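Local coordinates for nitrilotriacetate monooxygenase (Burkholderia pseudomallei, PDB 3SDO), which probably acts as an FMN-dependent monooxygenase of the NtaA/SnaA/DszA family, inserting oxygen from molecular oxygen into an organic substrate, at residues A[114-128]-A[204-218]. Residues are numbered along the deposited sequence; the frame is centred on the assembly and turned at random.
Sequences ASLDLISGGRAGWNV and LNIRRSPQGQPVIFQ
Gln211 reaches across to Asp117 and Ala124. Its CB lies near the carbonyl O of Gly122, and with CG set between the backbone N and the carbonyl carbon (chi1 64°) the chain runs extended past that oxygen, CD coming 3.0 Å from Gly122 O. At the tip, OE1 is bonded outside the two segments, while NE2 splits its hydrogens between Asp117 OD1 (2.8 Å) and Ala124 O (2.9 Å), the latter taken in the carbonyl plane on a lone pair. Both bonds are bent, near 140°. Asp117 OD1 also accepts from Ala124 N, on its anti side, whereas Gln211 uses the syn side; the carboxylate and amide planes stand 50° apart. The other oxygen, OD2, receives Ser209 OG at a very short 2.5 Å, and that hydroxyl in turn accepts from Gln211 N in an ST turn. Strands 124-129 and 215-218 are parallel neighbours in the TIM barrel of the luciferase-like monooxygenases, and this polar cluster lies where both begin. From there the ladder runs on through Val215 N to Ala124 O, Trp126 N to Val215 O (2.8 Å), Phe217 N to Trp126 O and Val128 N to Phe217 O. Ile216 CD1 lies 4.1 Å from Trp126 CE3, and both side chains touch helix 150-165. Near the N-terminal end of 204-218, Ile206 CG2 packs on Ala114 CB (3.5 Å), and one water joins Ala114 O to Arg207 O.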
loop_
_atom_site.group_PDB
_atom_site.type_symbol
_atom_site.label_atom_id
_atom_site.label_comp_id
_atom_site.label_asym_id
_atom_site.label_seq_id
_atom_site.Cartn_x
_atom_site.Cartn_y
_atom_site.Cartn_z
ATOM N N ALA A 114 -7.327 -4.481 -6.024
ATOM C CA ALA A 114 -7.803 -5.871 -6.291
ATOM C C ALA A 114 -7.005 -6.923 -5.501
ATOM O O ALA A 114 -7.563 -7.920 -5.038
ATOM C CB ALA A 114 -7.763 -6.195 -7.768
ATOM N N SER A 115 -5.716 -6.661 -5.316
ATOM C CA SER A 115 -4.828 -7.575 -4.611
ATOM C C SER A 115 -5.124 -7.515 -3.113
ATOM O O SER A 115 -5.236 -8.552 -2.456
ATOM C CB SER A 115 -3.361 -7.264 -4.967
ATOM O OG SER A 115 -2.421 -8.121 -4.342
ATOM N N LEU A 116 -5.266 -6.309 -2.569
ATOM C CA LEU A 116 -5.734 -6.162 -1.185
ATOM C C LEU A 116 -7.074 -6.883 -0.982
ATOM O O LEU A 116 -7.257 -7.618 0.003
ATOM C CB LEU A 116 -5.844 -4.675 -0.802
ATOM C CG LEU A 116 -6.538 -4.293 0.511
ATOM C CD1 LEU A 116 -5.702 -4.807 1.721
ATOM C CD2 LEU A 116 -6.789 -2.762 0.579
ATOM N N ASP A 117 -7.987 -6.715 -1.928
ATOM C CA ASP A 117 -9.316 -7.330 -1.849
ATOM C C ASP A 117 -9.230 -8.841 -1.859
ATOM O O ASP A 117 -9.959 -9.497 -1.101
ATOM C CB ASP A 117 -10.224 -6.850 -3.004
ATOM C CG ASP A 117 -11.720 -6.755 -2.627
ATOM O OD1 ASP A 117 -12.081 -6.671 -1.439
ATOM O OD2 ASP A 117 -12.533 -6.737 -3.563
ATOM N N LEU A 118 -8.356 -9.412 -2.708
ATOM C CA LEU A 118 -8.238 -10.866 -2.794
ATOM C C LEU A 118 -7.546 -11.444 -1.536
ATOM O O LEU A 118 -7.981 -12.441 -0.972
ATOM C CB LEU A 118 -7.487 -11.261 -4.049
ATOM C CG LEU A 118 -7.671 -12.687 -4.540
ATOM C CD1 LEU A 118 -9.133 -12.940 -4.978
ATOM C CD2 LEU A 118 -6.709 -12.969 -5.695
ATOM N N ILE A 119 -6.478 -10.789 -1.088
ATOM C CA ILE A 119 -5.747 -11.239 0.095
ATOM C C ILE A 119 -6.650 -11.228 1.327
ATOM O O ILE A 119 -6.583 -12.144 2.165
ATOM C CB ILE A 119 -4.500 -10.363 0.357
ATOM C CG1 ILE A 119 -3.448 -10.631 -0.720
ATOM C CG2 ILE A 119 -3.939 -10.653 1.792
ATOM C CD1 ILE A 119 -2.321 -9.558 -0.837
ATOM N N SER A 120 -7.498 -10.198 1.410
ATOM C CA SER A 120 -8.360 -9.964 2.548
ATOM C C SER A 120 -9.687 -10.725 2.485
ATOM O O SER A 120 -10.473 -10.637 3.402
ATOM C CB SER A 120 -8.668 -8.449 2.695
ATOM O OG SER A 120 -9.522 -7.959 1.657
ATOM N N GLY A 121 -9.962 -11.439 1.402
ATOM C CA GLY A 121 -11.225 -12.178 1.302
ATOM C C GLY A 121 -12.439 -11.280 1.067
ATOM O O GLY A 121 -13.559 -11.601 1.492
ATOM N N GLY A 122 -12.232 -10.170 0.378
ATOM C CA GLY A 122 -13.324 -9.291 -0.017
ATOM C C GLY A 122 -13.650 -8.197 0.969
ATOM O O GLY A 122 -14.829 -7.905 1.210
ATOM N N ARG A 123 -12.622 -7.553 1.529
ATOM C CA ARG A 123 -12.827 -6.521 2.521
ATOM C C ARG A 123 -12.258 -5.151 2.134
ATOM O O ARG A 123 -12.239 -4.242 2.961
ATOM C CB ARG A 123 -12.192 -6.974 3.844
ATOM C CG ARG A 123 -12.877 -8.154 4.486
ATOM C CD ARG A 123 -12.288 -8.425 5.884
ATOM N NE ARG A 123 -10.993 -9.118 5.835
ATOM C CZ ARG A 123 -9.960 -8.905 6.656
ATOM N NH1 ARG A 123 -9.973 -7.935 7.570
ATOM N NH2 ARG A 123 -8.866 -9.652 6.534
ATOM N N ALA A 124 -11.798 -4.996 0.893
ATOM C CA ALA A 124 -11.197 -3.726 0.470
ATOM C C ALA A 124 -12.227 -2.635 0.169
ATOM O O ALA A 124 -13.347 -2.912 -0.307
ATOM C CB ALA A 124 -10.313 -3.945 -0.749
ATOM N N GLY A 125 -11.820 -1.394 0.401
ATOM C CA GLY A 125 -12.575 -0.209 -0.027
ATOM C C GLY A 125 -11.608 0.842 -0.540
ATOM O O GLY A 125 -10.475 0.930 -0.064
ATOM N N TRP A 126 -12.019 1.611 -1.549
ATOM C CA TRP A 126 -11.182 2.688 -2.071
ATOM C C TRP A 126 -11.917 3.989 -1.873
ATOM O O TRP A 126 -13.038 4.143 -2.380
ATOM C CB TRP A 126 -10.855 2.472 -3.571
ATOM C CG TRP A 126 -10.188 3.639 -4.292
ATOM C CD1 TRP A 126 -9.414 4.605 -3.744
ATOM C CD2 TRP A 126 -10.217 3.914 -5.714
ATOM N NE1 TRP A 126 -8.971 5.479 -4.718
ATOM C CE2 TRP A 126 -9.459 5.080 -5.931
ATOM C CE3 TRP A 126 -10.826 3.292 -6.809
ATOM C CZ2 TRP A 126 -9.306 5.648 -7.198
ATOM C CZ3 TRP A 126 -10.666 3.838 -8.063
ATOM C CH2 TRP A 126 -9.917 5.015 -8.249
ATOM N N ASN A 127 -11.296 4.905 -1.117
ATOM C CA ASN A 127 -11.779 6.265 -0.972
ATOM C C ASN A 127 -11.187 7.081 -2.096
ATOM O O ASN A 127 -9.985 7.377 -2.086
ATOM C CB ASN A 127 -11.415 6.891 0.384
ATOM C CG ASN A 127 -11.868 8.340 0.483
ATOM O OD1 ASN A 127 -12.981 8.683 0.046
ATOM N ND2 ASN A 127 -11.016 9.204 1.040
ATOM N N VAL A 128 -12.030 7.402 -3.070
ATOM C CA VAL A 128 -11.637 8.143 -4.269
ATOM C C VAL A 128 -11.534 9.625 -3.922
ATOM O O VAL A 128 -12.524 10.258 -3.563
ATOM C CB VAL A 128 -12.654 7.922 -5.411
ATOM C CG1 VAL A 128 -12.302 8.774 -6.679
ATOM C CG2 VAL A 128 -12.737 6.438 -5.760
ATOM N N LEU A 204 -6.932 -6.681 -16.916
ATOM C CA LEU A 204 -6.215 -6.762 -15.652
ATOM C C LEU A 204 -5.651 -8.167 -15.449
ATOM O O LEU A 204 -6.223 -9.149 -15.968
ATOM C CB LEU A 204 -7.171 -6.427 -14.512
ATOM C CG LEU A 204 -6.532 -5.951 -13.201
ATOM C CD1 LEU A 204 -5.714 -4.648 -13.391
ATOM C CD2 LEU A 204 -7.588 -5.737 -12.140
ATOM N N ASN A 205 -4.559 -8.262 -14.674
ATOM C CA ASN A 205 -3.894 -9.540 -14.395
ATOM C C ASN A 205 -4.157 -10.068 -12.980
ATOM O O ASN A 205 -3.329 -10.757 -12.386
ATOM C CB ASN A 205 -2.390 -9.486 -14.716
ATOM C CG ASN A 205 -1.643 -8.452 -13.909
ATOM O OD1 ASN A 205 -2.233 -7.704 -13.136
ATOM N ND2 ASN A 205 -0.329 -8.401 -14.098
ATOM N N ILE A 206 -5.344 -9.770 -12.463
ATOM C CA ILE A 206 -5.804 -10.359 -11.208
ATOM C C ILE A 206 -7.328 -10.455 -11.241
ATOM O O ILE A 206 -8.019 -9.626 -11.869
ATOM C CB ILE A 206 -5.303 -9.571 -9.996
ATOM C CG1 ILE A 206 -5.660 -10.302 -8.701
ATOM C CG2 ILE A 206 -5.870 -8.137 -10.022
ATOM C CD1 ILE A 206 -4.991 -9.699 -7.450
ATOM N N ARG A 207 -7.835 -11.490 -10.584
ATOM C CA ARG A 207 -9.263 -11.821 -10.607
ATOM C C ARG A 207 -10.078 -10.955 -9.637
ATOM O O ARG A 207 -9.522 -10.108 -8.910
ATOM C CB ARG A 207 -9.456 -13.299 -10.255
ATOM C CG ARG A 207 -9.000 -13.686 -8.838
ATOM C CD ARG A 207 -9.633 -14.982 -8.434
ATOM N NE ARG A 207 -11.083 -14.817 -8.303
ATOM C CZ ARG A 207 -11.971 -15.790 -8.397
ATOM N NH1 ARG A 207 -11.578 -17.046 -8.612
ATOM N NH2 ARG A 207 -13.273 -15.507 -8.270
ATOM N N ARG A 208 -11.379 -11.242 -9.585
ATOM C CA ARG A 208 -12.334 -10.537 -8.724
ATOM C C ARG A 208 -12.380 -11.214 -7.347
ATOM O O ARG A 208 -12.062 -12.374 -7.240
ATOM C CB ARG A 208 -13.714 -10.527 -9.389
ATOM C CG ARG A 208 -13.687 -9.917 -10.786
ATOM C CD ARG A 208 -15.031 -9.964 -11.525
ATOM N NE ARG A 208 -15.845 -8.791 -11.261
ATOM C CZ ARG A 208 -16.963 -8.753 -10.536
ATOM N NH1 ARG A 208 -17.426 -9.836 -9.942
ATOM N NH2 ARG A 208 -17.592 -7.595 -10.374
ATOM N N SER A 209 -12.766 -10.469 -6.311
ATOM C CA SER A 209 -12.789 -10.937 -4.920
ATOM C C SER A 209 -14.113 -11.581 -4.528
ATOM O O SER A 209 -15.052 -11.627 -5.325
ATOM C CB SER A 209 -12.533 -9.752 -3.974
ATOM O OG SER A 209 -13.684 -8.908 -3.870
ATOM N N PRO A 210 -14.209 -12.063 -3.284
ATOM C CA PRO A 210 -15.499 -12.568 -2.862
ATOM C C PRO A 210 -16.589 -11.498 -2.696
ATOM O O PRO A 210 -17.739 -11.862 -2.505
ATOM C CB PRO A 210 -15.181 -13.241 -1.524
ATOM C CG PRO A 210 -13.736 -13.664 -1.669
ATOM C CD PRO A 210 -13.130 -12.499 -2.365
ATOM N N GLN A 211 -16.266 -10.202 -2.797
ATOM C CA GLN A 211 -17.335 -9.177 -2.832
ATOM C C GLN A 211 -17.501 -8.549 -4.223
ATOM O O GLN A 211 -18.265 -7.593 -4.406
ATOM C CB GLN A 211 -17.112 -8.110 -1.775
ATOM C CG GLN A 211 -15.850 -7.281 -1.950
ATOM C CD GLN A 211 -15.759 -6.141 -0.968
ATOM O OE1 GLN A 211 -16.729 -5.833 -0.250
ATOM N NE2 GLN A 211 -14.603 -5.489 -0.935
ATOM N N GLY A 212 -16.799 -9.106 -5.203
ATOM C CA GLY A 212 -16.922 -8.697 -6.616
ATOM C C GLY A 212 -15.892 -7.652 -6.986
ATOM O O GLY A 212 -14.988 -7.901 -7.798
ATOM N N GLN A 213 -16.051 -6.480 -6.384
ATOM C CA GLN A 213 -15.118 -5.385 -6.493
ATOM C C GLN A 213 -15.035 -4.664 -5.153
ATOM O O GLN A 213 -15.980 -4.720 -4.338
ATOM C CB GLN A 213 -15.615 -4.343 -7.494
ATOM C CG GLN A 213 -15.890 -4.835 -8.894
ATOM C CD GLN A 213 -16.261 -3.681 -9.824
ATOM O OE1 GLN A 213 -16.552 -2.559 -9.374
ATOM N NE2 GLN A 213 -16.235 -3.946 -11.119
ATOM N N PRO A 214 -13.938 -3.924 -4.939
ATOM C CA PRO A 214 -13.848 -3.133 -3.736
ATOM C C PRO A 214 -14.942 -2.062 -3.669
ATOM O O PRO A 214 -15.429 -1.605 -4.709
ATOM C CB PRO A 214 -12.463 -2.487 -3.839
ATOM C CG PRO A 214 -11.697 -3.317 -4.769
ATOM C CD PRO A 214 -12.671 -3.934 -5.704
ATOM N N VAL A 215 -15.336 -1.711 -2.451
ATOM C CA VAL A 215 -16.374 -0.703 -2.204
ATOM C C VAL A 215 -15.826 0.729 -2.446
ATOM O O VAL A 215 -14.686 1.074 -2.030
ATOM C CB VAL A 215 -16.921 -0.842 -0.779
ATOM C CG1 VAL A 215 -18.063 0.155 -0.509
ATOM C CG2 VAL A 215 -17.408 -2.289 -0.551
ATOM N N ILE A 216 -16.610 1.548 -3.142
ATOM C CA ILE A 216 -16.184 2.912 -3.438
ATOM C C ILE A 216 -16.739 3.878 -2.396
ATOM O O ILE A 216 -17.968 3.982 -2.204
ATOM C CB ILE A 216 -16.634 3.373 -4.846
ATOM C CG1 ILE A 216 -16.128 2.419 -5.921
ATOM C CG2 ILE A 216 -16.157 4.815 -5.146
ATOM C CD1 ILE A 216 -14.636 2.114 -5.885
ATOM N N PHE A 217 -15.811 4.569 -1.737
ATOM C CA PHE A 217 -16.090 5.652 -0.813
ATOM C C PHE A 217 -15.740 6.969 -1.494
ATOM O O PHE A 217 -14.789 7.042 -2.288
ATOM C CB PHE A 217 -15.243 5.499 0.458
ATOM C CG PHE A 217 -15.739 4.434 1.391
ATOM C CD1 PHE A 217 -15.626 3.109 1.068
ATOM C CD2 PHE A 217 -16.295 4.777 2.605
ATOM C CE1 PHE A 217 -16.074 2.145 1.923
ATOM C CE2 PHE A 217 -16.785 3.823 3.462
ATOM C CZ PHE A 217 -16.685 2.511 3.119
ATOM N N GLN A 218 -16.513 8.005 -1.199
ATOM C CA GLN A 218 -16.181 9.348 -1.675
ATOM C C GLN A 218 -16.603 10.382 -0.647
ATOM O O GLN A 218 -17.414 10.099 0.210
ATOM C CB GLN A 218 -16.865 9.635 -3.010
ATOM C CG GLN A 218 -16.387 8.791 -4.158
ATOM C CD GLN A 218 -17.117 9.066 -5.438
ATOM O OE1 GLN A 218 -17.699 10.146 -5.623
ATOM N NE2 GLN A 218 -17.141 8.057 -6.328
HETATM O O HOH W 1 -9.738 -9.161 -6.224
#